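Local coordinates for protein 433aa long hypothetical phosphoribosylglycinamide formyl transferase (Pyrococcus horikoshii, PDB 2DWC) that belongs to the ATP-grasp family, with a PurT-type C-terminal region, and binds adenosine-5'-diphosphate in a pocket of its ATP-grasp domain, at residues Pro135-Met140 with Ile200-Ile205; Arg123-Leu128 with Trp288-Ser293; Ile155-His160 with Lys176-Ile181. All blocks are in the same frame, centred on the assembly; numbering follows the deposited sequence.

Interaction 1: Pro135-Met140 with Ile200-Ile205; sequences PTSRYM and IVEEHI. With ADP (adenosine-5'-diphosphate), chain H.
Ser137 meets the carboxylate of Glu202 from above its plane: OG of Ser137 donates to OE2 of Glu202 at 2.9 Å, lying 58° out of that plane. The ring of Tyr139 has the carbonyl oxygen of Ser137 at its edge, in plane, and Ile200 approaches it obliquely, with CD1 of Ile200 4.0 Å from CB of Tyr139; the hydroxyl leads away to Glu126 of helix 121-132. The guanidinium of Arg138 and the carboxylate of Glu203 lie with planes 32° apart, a long ion pair: OE1 sits well out of the guanidinium plane and no guanidinium N-H points at it. OE1 of Glu203 instead turns its anti lone pair to the backbone N of Arg138 at 2.9 Å, a reach set by CG of Glu203 standing between its own N and carbonyl carbon (chi1 54°). In return, N of Glu203 bonds to O of Arg138. The antiparallel strands continue through the non-hydrogen-bonded pair Tyr139-Glu202 to the hydrogen-bonded pair Met140-Val201, where N of Val201 reaches O of Met140 at 2.7 Å. Beyond the strand, N of Ile205 donates to adenine N1 of adenosine-5'-diphosphate at 2.8 Å, and Glu203 O and Glu202 OE2 both accept from its N6. Two acceptors beside one donor suit an adenine edge; Ser137 and, on the other oxygen, Lys162 together hold the Glu202 carboxylate that meets it.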
loop_
_atom_site.group_PDB
_atom_site.type_symbol
_atom_site.label_atom_id
_atom_site.label_comp_id
_atom_site.label_asym_id
_atom_site.label_seq_id
_atom_site.Cartn_x
_atom_site.Cartn_y
_atom_site.Cartn_z
ATOM N N PRO B 135 13.802 5.852 -33.490
ATOM C CA PRO B 135 14.538 7.110 -33.602
ATOM C C PRO B 135 15.245 7.510 -32.317
ATOM O O PRO B 135 14.735 7.287 -31.219
ATOM C CB PRO B 135 13.456 8.117 -34.021
ATOM C CG PRO B 135 12.200 7.554 -33.437
ATOM C CD PRO B 135 12.339 6.045 -33.546
ATOM N N THR B 136 16.432 8.078 -32.461
ATOM C CA THR B 136 17.195 8.544 -31.309
ATOM C C THR B 136 17.961 9.768 -31.751
ATOM O O THR B 136 17.973 10.100 -32.940
ATOM C CB THR B 136 18.273 7.542 -30.853
ATOM O OG1 THR B 136 19.334 7.523 -31.819
ATOM C CG2 THR B 136 17.707 6.140 -30.706
ATOM N N SER B 137 18.583 10.432 -30.792
ATOM C CA SER B 137 19.426 11.587 -31.082
ATOM C C SER B 137 20.567 11.108 -31.978
ATOM O O SER B 137 20.954 9.940 -31.929
ATOM C CB SER B 137 20.021 12.140 -29.791
ATOM O OG SER B 137 20.858 11.181 -29.140
ATOM N N ARG B 138 21.110 11.994 -32.807
ATOM C CA ARG B 138 22.250 11.614 -33.636
ATOM C C ARG B 138 23.417 11.469 -32.693
ATOM O O ARG B 138 23.545 12.225 -31.732
ATOM C CB ARG B 138 22.585 12.703 -34.668
ATOM C CG ARG B 138 21.482 12.960 -35.659
ATOM C CD ARG B 138 21.793 14.208 -36.478
ATOM N NE ARG B 138 20.600 14.732 -37.134
ATOM C CZ ARG B 138 19.916 14.073 -38.064
ATOM N NH1 ARG B 138 20.320 12.867 -38.442
ATOM N NH2 ARG B 138 18.828 14.614 -38.609
ATOM N N TYR B 139 24.315 10.535 -32.983
ATOM C CA TYR B 139 25.427 10.330 -32.076
ATOM C C TYR B 139 26.655 9.721 -32.759
ATOM O O TYR B 139 26.582 9.248 -33.899
ATOM C CB TYR B 139 24.988 9.378 -30.959
ATOM C CG TYR B 139 24.696 7.996 -31.503
ATOM C CD1 TYR B 139 23.473 7.706 -32.122
ATOM C CD2 TYR B 139 25.679 6.988 -31.491
ATOM C CE1 TYR B 139 23.243 6.473 -32.709
ATOM C CE2 TYR B 139 25.450 5.737 -32.087
ATOM C CZ TYR B 139 24.236 5.490 -32.694
ATOM O OH TYR B 139 24.013 4.276 -33.295
ATOM N N MET B 140 27.747 9.693 -32.006
ATOM C CA MET B 140 29.034 9.121 -32.407
ATOM C C MET B 140 29.766 8.735 -31.131
ATOM O O MET B 140 29.511 9.301 -30.078
ATOM C CB MET B 140 29.891 10.157 -33.127
ATOM C CG MET B 140 29.393 10.547 -34.475
ATOM S SD MET B 140 30.536 11.755 -35.204
ATOM C CE MET B 140 32.068 10.899 -35.028
ATOM N N ILE B 200 30.055 8.677 -25.578
ATOM C CA ILE B 200 29.076 8.792 -26.649
ATOM C C ILE B 200 28.788 10.285 -26.719
ATOM O O ILE B 200 28.617 10.951 -25.693
ATOM C CB ILE B 200 27.751 7.978 -26.399
ATOM C CG1 ILE B 200 26.785 8.217 -27.562
ATOM C CG2 ILE B 200 27.114 8.372 -25.070
ATOM C CD1 ILE B 200 25.489 7.414 -27.512
ATOM N N VAL B 201 28.805 10.815 -27.936
ATOM C CA VAL B 201 28.555 12.227 -28.170
ATOM C C VAL B 201 27.228 12.330 -28.897
ATOM O O VAL B 201 27.066 11.747 -29.974
ATOM C CB VAL B 201 29.664 12.856 -29.072
ATOM C CG1 VAL B 201 29.358 14.334 -29.297
ATOM C CG2 VAL B 201 31.030 12.698 -28.404
ATOM N N GLU B 202 26.281 13.079 -28.330
ATOM C CA GLU B 202 24.959 13.191 -28.940
ATOM C C GLU B 202 24.536 14.609 -29.280
ATOM O O GLU B 202 24.873 15.548 -28.562
ATOM C CB GLU B 202 23.877 12.646 -27.983
ATOM C CG GLU B 202 24.117 11.243 -27.464
ATOM C CD GLU B 202 23.007 10.793 -26.497
ATOM O OE1 GLU B 202 23.209 9.802 -25.775
ATOM O OE2 GLU B 202 21.937 11.438 -26.472
ATOM N N GLU B 203 23.725 14.743 -30.327
ATOM C CA GLU B 203 23.195 16.062 -30.660
ATOM C C GLU B 203 22.205 16.494 -29.566
ATOM O O GLU B 203 21.563 15.651 -28.919
ATOM C CB GLU B 203 22.464 16.037 -32.000
ATOM C CG GLU B 203 21.392 15.005 -32.073
ATOM C CD GLU B 203 20.322 15.340 -33.084
ATOM O OE1 GLU B 203 19.634 14.407 -33.519
ATOM O OE2 GLU B 203 20.155 16.529 -33.440
ATOM N N HIS B 204 22.081 17.801 -29.352
ATOM C CA HIS B 204 21.154 18.303 -28.350
ATOM C C HIS B 204 19.736 18.297 -28.894
ATOM O O HIS B 204 19.469 18.858 -29.957
ATOM C CB HIS B 204 21.522 19.726 -27.929
ATOM C CG HIS B 204 20.566 20.321 -26.942
ATOM N ND1 HIS B 204 20.457 19.865 -25.645
ATOM C CD2 HIS B 204 19.659 21.320 -27.067
ATOM C CE1 HIS B 204 19.526 20.558 -25.012
ATOM N NE2 HIS B 204 19.026 21.446 -25.853
ATOM N N ILE B 205 18.821 17.649 -28.179
ATOM C CA ILE B 205 17.430 17.612 -28.609
ATOM C C ILE B 205 16.664 18.698 -27.861
ATOM O O ILE B 205 16.708 18.774 -26.628
ATOM C CB ILE B 205 16.766 16.242 -28.313
ATOM C CG1 ILE B 205 17.503 15.121 -29.057
ATOM C CG2 ILE B 205 15.315 16.261 -28.774
ATOM C CD1 ILE B 205 17.569 15.343 -30.569
HETATM P PB ADP H . 21.414 9.394 -17.078
HETATM O O1B ADP H . 20.778 8.125 -16.657
HETATM O O2B ADP H . 21.028 10.810 -16.414
HETATM O O3B ADP H . 22.844 9.425 -17.815
HETATM P PA ADP H . 21.120 10.659 -19.564
HETATM O O1A ADP H . 22.525 11.067 -19.339
HETATM O O2A ADP H . 20.959 9.866 -20.954
HETATM O O3A ADP H . 20.572 9.665 -18.423
HETATM O "O5'" ADP H . 20.128 11.922 -19.612
HETATM C "C5'" ADP H . 20.035 12.812 -18.497
HETATM C "C4'" ADP H . 19.331 14.091 -18.946
HETATM O "O4'" ADP H . 20.174 14.918 -19.764
HETATM C "C3'" ADP H . 18.151 13.726 -19.846
HETATM O "O3'" ADP H . 17.039 13.350 -19.028
HETATM C "C2'" ADP H . 17.913 15.108 -20.448
HETATM O "O2'" ADP H . 17.397 15.981 -19.440
HETATM C "C1'" ADP H . 19.350 15.507 -20.788
HETATM N N9 ADP H . 19.771 14.927 -22.084
HETATM C C8 ADP H . 20.445 13.796 -22.263
HETATM N N7 ADP H . 20.665 13.609 -23.566
HETATM C C5 ADP H . 20.132 14.632 -24.216
HETATM C C6 ADP H . 20.032 14.984 -25.561
HETATM N N6 ADP H . 20.597 14.230 -26.498
HETATM N N1 ADP H . 19.387 16.113 -25.887
HETATM C C2 ADP H . 18.854 16.892 -24.963
HETATM N N3 ADP H . 18.933 16.590 -23.677
HETATM C C4 ADP H . 19.558 15.478 -23.276
#

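Interaction 2: Arg123-Leu128 with Trp288-Ser293. With ADP (adenosine-5'-diphosphate), chain H.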
loop_
_atom_site.group_PDB
_atom_site.type_symbol
_atom_site.label_atom_id
_atom_site.label_comp_id
_atom_site.label_asym_id
_atom_site.label_seq_id
_atom_site.Cartn_x
_atom_site.Cartn_y
_atom_site.Cartn_z
ATOM N N ARG B 123 26.195 -0.454 -25.880
ATOM C CA ARG B 123 25.394 -1.630 -26.143
ATOM C C ARG B 123 23.907 -1.226 -26.234
ATOM O O ARG B 123 23.168 -1.718 -27.077
ATOM C CB ARG B 123 25.590 -2.676 -25.034
ATOM C CG ARG B 123 27.016 -3.236 -24.941
ATOM C CD ARG B 123 27.075 -4.504 -24.067
ATOM N NE ARG B 123 26.935 -4.238 -22.630
ATOM C CZ ARG B 123 27.946 -4.262 -21.758
ATOM N NH1 ARG B 123 29.176 -4.541 -22.177
ATOM N NH2 ARG B 123 27.732 -4.020 -20.465
ATOM N N LEU B 124 23.490 -0.316 -25.369
ATOM C CA LEU B 124 22.095 0.115 -25.351
ATOM C C LEU B 124 21.716 0.897 -26.606
ATOM O O LEU B 124 20.727 0.587 -27.266
ATOM C CB LEU B 124 21.830 0.985 -24.130
ATOM C CG LEU B 124 20.369 1.401 -23.966
ATOM C CD1 LEU B 124 19.481 0.146 -23.997
ATOM C CD2 LEU B 124 20.220 2.179 -22.658
ATOM N N ARG B 125 22.510 1.918 -26.917
ATOM C CA ARG B 125 22.216 2.738 -28.090
ATOM C C ARG B 125 22.197 1.880 -29.345
ATOM O O ARG B 125 21.294 1.998 -30.176
ATOM C CB ARG B 125 23.237 3.885 -28.212
ATOM C CG ARG B 125 22.966 4.858 -29.394
ATOM C CD ARG B 125 21.508 5.359 -29.491
ATOM N NE ARG B 125 21.047 6.116 -28.309
ATOM C CZ ARG B 125 20.996 7.439 -28.229
ATOM N NH1 ARG B 125 21.388 8.182 -29.255
ATOM N NH2 ARG B 125 20.504 8.019 -27.139
ATOM N N GLU B 126 23.170 0.988 -29.503
ATOM C CA GLU B 126 23.169 0.145 -30.695
ATOM C C GLU B 126 21.958 -0.782 -30.728
ATOM O O GLU B 126 21.435 -1.106 -31.795
ATOM C CB GLU B 126 24.478 -0.653 -30.773
ATOM C CG GLU B 126 25.712 0.246 -31.001
ATOM C CD GLU B 126 25.498 1.242 -32.151
ATOM O OE1 GLU B 126 25.480 2.471 -31.898
ATOM O OE2 GLU B 126 25.327 0.790 -33.298
ATOM N N THR B 127 21.499 -1.211 -29.551
ATOM C CA THR B 127 20.319 -2.064 -29.507
ATOM C C THR B 127 19.109 -1.267 -30.000
ATOM O O THR B 127 18.294 -1.779 -30.772
ATOM C CB THR B 127 20.077 -2.601 -28.056
ATOM O OG1 THR B 127 21.188 -3.429 -27.680
ATOM C CG2 THR B 127 18.786 -3.432 -27.975
ATOM N N LEU B 128 18.986 -0.018 -29.541
ATOM C CA LEU B 128 17.863 0.807 -29.983
ATOM C C LEU B 128 17.908 1.106 -31.479
ATOM O O LEU B 128 16.884 1.068 -32.148
ATOM C CB LEU B 128 17.831 2.147 -29.248
ATOM C CG LEU B 128 17.005 2.224 -27.949
ATOM C CD1 LEU B 128 17.282 1.016 -27.086
ATOM C CD2 LEU B 128 17.334 3.522 -27.210
ATOM N N TRP B 288 11.743 10.850 -29.551
ATOM C CA TRP B 288 13.077 10.243 -29.674
ATOM C C TRP B 288 13.291 9.311 -28.484
ATOM O O TRP B 288 12.968 9.700 -27.364
ATOM C CB TRP B 288 14.165 11.306 -29.594
ATOM C CG TRP B 288 14.229 12.283 -30.739
ATOM C CD1 TRP B 288 15.062 12.210 -31.832
ATOM C CD2 TRP B 288 13.510 13.525 -30.859
ATOM N NE1 TRP B 288 14.911 13.337 -32.616
ATOM C CE2 TRP B 288 13.968 14.158 -32.047
ATOM C CE3 TRP B 288 12.534 14.168 -30.081
ATOM C CZ2 TRP B 288 13.478 15.408 -32.471
ATOM C CZ3 TRP B 288 12.043 15.420 -30.506
ATOM C CH2 TRP B 288 12.523 16.020 -31.691
ATOM N N ALA B 289 13.838 8.113 -28.712
ATOM C CA ALA B 289 14.134 7.184 -27.613
ATOM C C ALA B 289 15.453 7.601 -27.026
ATOM O O ALA B 289 16.414 7.841 -27.759
ATOM C CB ALA B 289 14.234 5.727 -28.105
ATOM N N ASN B 290 15.530 7.662 -25.696
ATOM C CA ASN B 290 16.751 8.096 -25.065
ATOM C C ASN B 290 17.464 6.898 -24.468
ATOM O O ASN B 290 18.542 6.540 -24.905
ATOM C CB ASN B 290 16.432 9.157 -24.011
ATOM C CG ASN B 290 17.632 9.524 -23.164
ATOM O OD1 ASN B 290 18.769 9.431 -23.609
ATOM N ND2 ASN B 290 17.370 9.979 -21.935
ATOM N N GLU B 291 16.859 6.268 -23.467
ATOM C CA GLU B 291 17.501 5.093 -22.881
ATOM C C GLU B 291 16.399 4.268 -22.206
ATOM O O GLU B 291 15.236 4.567 -22.360
ATOM C CB GLU B 291 18.554 5.539 -21.871
ATOM C CG GLU B 291 17.976 6.271 -20.672
ATOM C CD GLU B 291 19.058 6.843 -19.775
ATOM O OE1 GLU B 291 20.196 6.337 -19.832
ATOM O OE2 GLU B 291 18.767 7.781 -19.004
ATOM N N VAL B 292 16.751 3.215 -21.485
ATOM C CA VAL B 292 15.701 2.419 -20.850
ATOM C C VAL B 292 16.230 1.732 -19.591
ATOM O O VAL B 292 17.389 1.313 -19.542
ATOM C CB VAL B 292 15.138 1.366 -21.863
ATOM C CG1 VAL B 292 16.260 0.695 -22.561
ATOM C CG2 VAL B 292 14.279 0.300 -21.149
ATOM N N SER B 293 15.397 1.670 -18.563
ATOM C CA SER B 293 15.798 0.959 -17.342
ATOM C C SER B 293 14.943 -0.302 -17.351
ATOM O O SER B 293 13.721 -0.230 -17.447
ATOM C CB SER B 293 15.501 1.786 -16.094
ATOM O OG SER B 293 16.173 1.187 -15.013
HETATM P PB ADP H . 21.414 9.394 -17.078
HETATM O O1B ADP H . 20.778 8.125 -16.657
HETATM O O2B ADP H . 21.028 10.810 -16.414
HETATM O O3B ADP H . 22.844 9.425 -17.815
HETATM P PA ADP H . 21.120 10.659 -19.564
HETATM O O1A ADP H . 22.525 11.067 -19.339
HETATM O O2A ADP H . 20.959 9.866 -20.954
HETATM O O3A ADP H . 20.572 9.665 -18.423
HETATM O "O5'" ADP H . 20.128 11.922 -19.612
HETATM C "C5'" ADP H . 20.035 12.812 -18.497
HETATM C "C4'" ADP H . 19.331 14.091 -18.946
HETATM O "O4'" ADP H . 20.174 14.918 -19.764
HETATM C "C3'" ADP H . 18.151 13.726 -19.846
HETATM O "O3'" ADP H . 17.039 13.350 -19.028
HETATM C "C2'" ADP H . 17.913 15.108 -20.448
HETATM O "O2'" ADP H . 17.397 15.981 -19.440
HETATM C "C1'" ADP H . 19.350 15.507 -20.788
HETATM N N9 ADP H . 19.771 14.927 -22.084
HETATM C C8 ADP H . 20.445 13.796 -22.263
HETATM N N7 ADP H . 20.665 13.609 -23.566
HETATM C C5 ADP H . 20.132 14.632 -24.216
HETATM C C6 ADP H . 20.032 14.984 -25.561
HETATM N N6 ADP H . 20.597 14.230 -26.498
HETATM N N1 ADP H . 19.387 16.113 -25.887
HETATM C C2 ADP H . 18.854 16.892 -24.963
HETATM N N3 ADP H . 18.933 16.590 -23.677
HETATM C C4 ADP H . 19.558 15.478 -23.276
HETATM O O HOH W 1 20.440 4.828 -25.900
HETATM O O HOH W 2 19.560 10.402 -25.970
#
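Arg125 reaches from helix 121-132 to the backbone of Asn290 by a chain that doubles over. Its CB leaves the helix at a slant to strand 286-293; CG and CD run beside the Tyr139 ring, and bends at chi2 (48°) and chi3 (61°) swing the guanidinium back toward the strand. There NE of Arg125 donates to water 1 at 2.8 Å, and that water donates onward to O of Asn290. NH2 of Arg125 makes a weak bond of its own to O of Asn290 at 3.3 Å, and also donates to water 2 at 2.8 Å, which donates to OD1 of Asn290 at 2.7 Å. Both waters lie in the guanidinium plane at its edge, whereas O of Ala289 sits over one face. NH1 goes to the hydroxyl of Ser137, so every nitrogen of the group has a partner and its rotation is fixed.

In the ATP-grasp domain this strand borders the nucleotide pocket, and Asn290 and Glu291 form a classic beta bulge opposite Glu279 of strand 274-283, which sends both side chains to the diphosphate side. The helix segment and strand segment cross at 124°, with axes 9.0 Å apart at closest.

Leucines fill the rest of the interface. CD1 of Leu124 presses on CG1 of Val292 at 3.6 Å, while CD2 of Leu124 lies 3.8 Å from CB of Glu291 and also covers N of Val292, a buried amide with no partner in the model. One turn on, CD2 of Leu128 rests 3.9 Å from CB of Ala289, and Ile266 of helix 253-270 packs against both of these residues.

Interaction 3: Ile155-His160 with Lys176-Ile181; sequences IGYPCH and KGPEDI. With ADP (adenosine-5'-diphosphate), chain H.
Tyr157 lies on the Gly177-Pro178 backbone beside the small antiparallel sheet, where His160 of strand 159-163 belongs to the adenosine-5'-diphosphate pocket. The phenol ring lies with one face against the loop: CA of Gly177 and CD of Pro178 each stand 3.9 Å from the centroid of the Tyr157 ring, 26° off its normal, as two CH-pi contacts toward the rim. At the tip, OH of Tyr157 is 3.2 Å from CG of Pro178, and CD1 of Ile181 meets the ring at its edge, near its plane. CG of Tyr157 sits anti to the carbonyl carbon (chi1 -52°), which carries the ring out over the loop; CB of Tyr157 is 3.3 Å from O of Lys176. The hydroxyl itself is bonded to Glu153 of helix 145-155, so that helix and loop are both joined through one side chain.

Gly156 leaves the helix with positive phi (98°), where a side chain would jam against the preceding carbonyl; the peptide before Pro158 is cis, and CB of Pro158 lies 4.2 Å from CA of Lys176. In the loop, N of Lys176 donates to the anti lone pair of OD1 of Asp180 at 3.0 Å, and N of Asp180 bonds to O of Gly177, closing a tight turn before helix 181-185. Two residues past Pro158, the His160 ring has the adenine over one face, C5 of adenosine-5'-diphosphate lying 3.7 Å above the ring plane, while NE2 of His160 is hydrogen-bonded to ND1 of His204. Tyr157 joins the turn leading into strand 159-163 to the loop after strand 173-175, in the four-stranded sheet of the ATP-grasp domain that lies against the nucleotide.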
loop_
_atom_site.group_PDB
_atom_site.type_symbol
_atom_site.label_atom_id
_atom_site.label_comp_id
_atom_site.label_asym_id
_atom_site.label_seq_id
_atom_site.Cartn_x
_atom_site.Cartn_y
_atom_site.Cartn_z
ATOM N N ILE B 155 29.156 16.366 -34.769
ATOM C CA ILE B 155 27.790 16.347 -34.237
ATOM C C ILE B 155 27.219 17.757 -34.212
ATOM O O ILE B 155 26.034 17.957 -34.466
ATOM C CB ILE B 155 27.771 15.765 -32.807
ATOM C CG1 ILE B 155 28.065 14.261 -32.860
ATOM C CG2 ILE B 155 26.447 16.074 -32.139
ATOM C CD1 ILE B 155 27.055 13.454 -33.654
ATOM N N GLY B 156 28.077 18.731 -33.915
ATOM C CA GLY B 156 27.650 20.121 -33.861
ATOM C C GLY B 156 27.381 20.540 -32.431
ATOM O O GLY B 156 26.987 19.711 -31.615
ATOM N N TYR B 157 27.590 21.813 -32.108
ATOM C CA TYR B 157 27.358 22.266 -30.746
ATOM C C TYR B 157 25.988 22.929 -30.634
ATOM O O TYR B 157 25.453 23.429 -31.622
ATOM C CB TYR B 157 28.454 23.245 -30.302
ATOM C CG TYR B 157 29.871 22.734 -30.495
ATOM C CD1 TYR B 157 30.560 22.962 -31.695
ATOM C CD2 TYR B 157 30.530 22.038 -29.480
ATOM C CE1 TYR B 157 31.874 22.509 -31.872
ATOM C CE2 TYR B 157 31.838 21.580 -29.644
ATOM C CZ TYR B 157 32.508 21.820 -30.844
ATOM O OH TYR B 157 33.805 21.378 -31.014
ATOM N N PRO B 158 25.377 22.888 -29.439
ATOM C CA PRO B 158 25.900 22.255 -28.226
ATOM C C PRO B 158 25.638 20.752 -28.342
ATOM O O PRO B 158 24.660 20.344 -28.960
ATOM C CB PRO B 158 25.050 22.872 -27.102
ATOM C CG PRO B 158 24.433 24.066 -27.721
ATOM C CD PRO B 158 24.155 23.636 -29.128
ATOM N N CYS B 159 26.509 19.937 -27.759
ATOM C CA CYS B 159 26.311 18.492 -27.795
ATOM C C CYS B 159 26.507 17.909 -26.395
ATOM O O CYS B 159 27.069 18.556 -25.508
ATOM C CB CYS B 159 27.262 17.826 -28.806
ATOM S SG CYS B 159 29.029 18.180 -28.552
ATOM N N HIS B 160 26.009 16.694 -26.194
ATOM C CA HIS B 160 26.121 16.021 -24.901
ATOM C C HIS B 160 27.158 14.903 -24.968
ATOM O O HIS B 160 27.082 14.058 -25.854
ATOM C CB HIS B 160 24.772 15.389 -24.520
ATOM C CG HIS B 160 23.664 16.380 -24.376
ATOM N ND1 HIS B 160 23.310 16.927 -23.161
ATOM C CD2 HIS B 160 22.849 16.947 -25.297
ATOM C CE1 HIS B 160 22.323 17.788 -23.340
ATOM N NE2 HIS B 160 22.024 17.818 -24.625
ATOM N N LYS B 176 29.334 23.221 -25.107
ATOM C CA LYS B 176 28.785 24.330 -25.872
ATOM C C LYS B 176 29.722 24.776 -26.989
ATOM O O LYS B 176 29.301 25.405 -27.966
ATOM C CB LYS B 176 28.475 25.501 -24.937
ATOM C CG LYS B 176 27.307 25.237 -23.988
ATOM C CD LYS B 176 26.964 26.482 -23.179
ATOM C CE LYS B 176 25.648 26.311 -22.422
ATOM N NZ LYS B 176 25.273 27.554 -21.674
ATOM N N GLY B 177 30.993 24.433 -26.845
ATOM C CA GLY B 177 31.965 24.803 -27.852
ATOM C C GLY B 177 33.242 24.012 -27.693
ATOM O O GLY B 177 33.435 23.313 -26.690
ATOM N N PRO B 178 34.146 24.105 -28.676
ATOM C CA PRO B 178 35.430 23.401 -28.668
ATOM C C PRO B 178 36.214 23.578 -27.377
ATOM O O PRO B 178 37.005 22.717 -27.007
ATOM C CB PRO B 178 36.165 24.014 -29.856
ATOM C CG PRO B 178 35.053 24.304 -30.815
ATOM C CD PRO B 178 33.981 24.888 -29.914
ATOM N N GLU B 179 36.003 24.701 -26.697
ATOM C CA GLU B 179 36.734 24.977 -25.463
ATOM C C GLU B 179 36.293 24.065 -24.322
ATOM O O GLU B 179 36.993 23.926 -23.316
ATOM C CB GLU B 179 36.553 26.438 -25.050
ATOM C CG GLU B 179 35.135 26.784 -24.634
ATOM C CD GLU B 179 34.299 27.348 -25.766
ATOM O OE1 GLU B 179 34.403 26.858 -26.911
ATOM O OE2 GLU B 179 33.518 28.285 -25.500
ATOM N N ASP B 180 35.133 23.437 -24.486
ATOM C CA ASP B 180 34.609 22.540 -23.466
ATOM C C ASP B 180 35.053 21.102 -23.695
ATOM O O ASP B 180 34.915 20.262 -22.808
ATOM C CB ASP B 180 33.078 22.596 -23.453
ATOM C CG ASP B 180 32.540 23.896 -22.880
ATOM O OD1 ASP B 180 31.421 24.298 -23.269
ATOM O OD2 ASP B 180 33.228 24.504 -22.033
ATOM N N ILE B 181 35.589 20.815 -24.878
ATOM C CA ILE B 181 36.006 19.454 -25.190
ATOM C C ILE B 181 37.025 18.890 -24.199
ATOM O O ILE B 181 36.872 17.768 -23.714
ATOM C CB ILE B 181 36.504 19.365 -26.652
ATOM C CG1 ILE B 181 35.305 19.584 -27.586
ATOM C CG2 ILE B 181 37.168 18.015 -26.921
ATOM C CD1 ILE B 181 35.632 19.628 -29.065
HETATM P PB ADP H . 21.414 9.394 -17.078
HETATM O O1B ADP H . 20.778 8.125 -16.657
HETATM O O2B ADP H . 21.028 10.810 -16.414
HETATM O O3B ADP H . 22.844 9.425 -17.815
HETATM P PA ADP H . 21.120 10.659 -19.564
HETATM O O1A ADP H . 22.525 11.067 -19.339
HETATM O O2A ADP H . 20.959 9.866 -20.954
HETATM O O3A ADP H . 20.572 9.665 -18.423
HETATM O "O5'" ADP H . 20.128 11.922 -19.612
HETATM C "C5'" ADP H . 20.035 12.812 -18.497
HETATM C "C4'" ADP H . 19.331 14.091 -18.946
HETATM O "O4'" ADP H . 20.174 14.918 -19.764
HETATM C "C3'" ADP H . 18.151 13.726 -19.846
HETATM O "O3'" ADP H . 17.039 13.350 -19.028
HETATM C "C2'" ADP H . 17.913 15.108 -20.448
HETATM O "O2'" ADP H . 17.397 15.981 -19.440
HETATM C "C1'" ADP H . 19.350 15.507 -20.788
HETATM N N9 ADP H . 19.771 14.927 -22.084
HETATM C C8 ADP H . 20.445 13.796 -22.263
HETATM N N7 ADP H . 20.665 13.609 -23.566
HETATM C C5 ADP H . 20.132 14.632 -24.216
HETATM C C6 ADP H . 20.032 14.984 -25.561
HETATM N N6 ADP H . 20.597 14.230 -26.498
HETATM N N1 ADP H . 19.387 16.113 -25.887
HETATM C C2 ADP H . 18.854 16.892 -24.963
HETATM N N3 ADP H . 18.933 16.590 -23.677
HETATM C C4 ADP H . 19.558 15.478 -23.276
#

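From the N terminus, helix 121-132 opens interaction 2, which closes only at strand 286-293, so it spans the longest loop. Within that span, strand 139-142 starts interaction 1, closed by strand 199-203, and within it in turn lies interaction 3, the short loop from 155-160 to 176-181. The three nest without crossing. Interactions 1 and 3 share the antiparallel sheet, where strands 199-203 and 159-163 are neighbours; interactions 1 and 2 meet through Tyr139 with Glu126 and Pro135 with Ala289. Interactions 2 and 3 stay about 9 Å apart at their nearest atoms. Together they tie helix 121-132, the large mixed sheet and the small sheet round adenosine-5'-diphosphate.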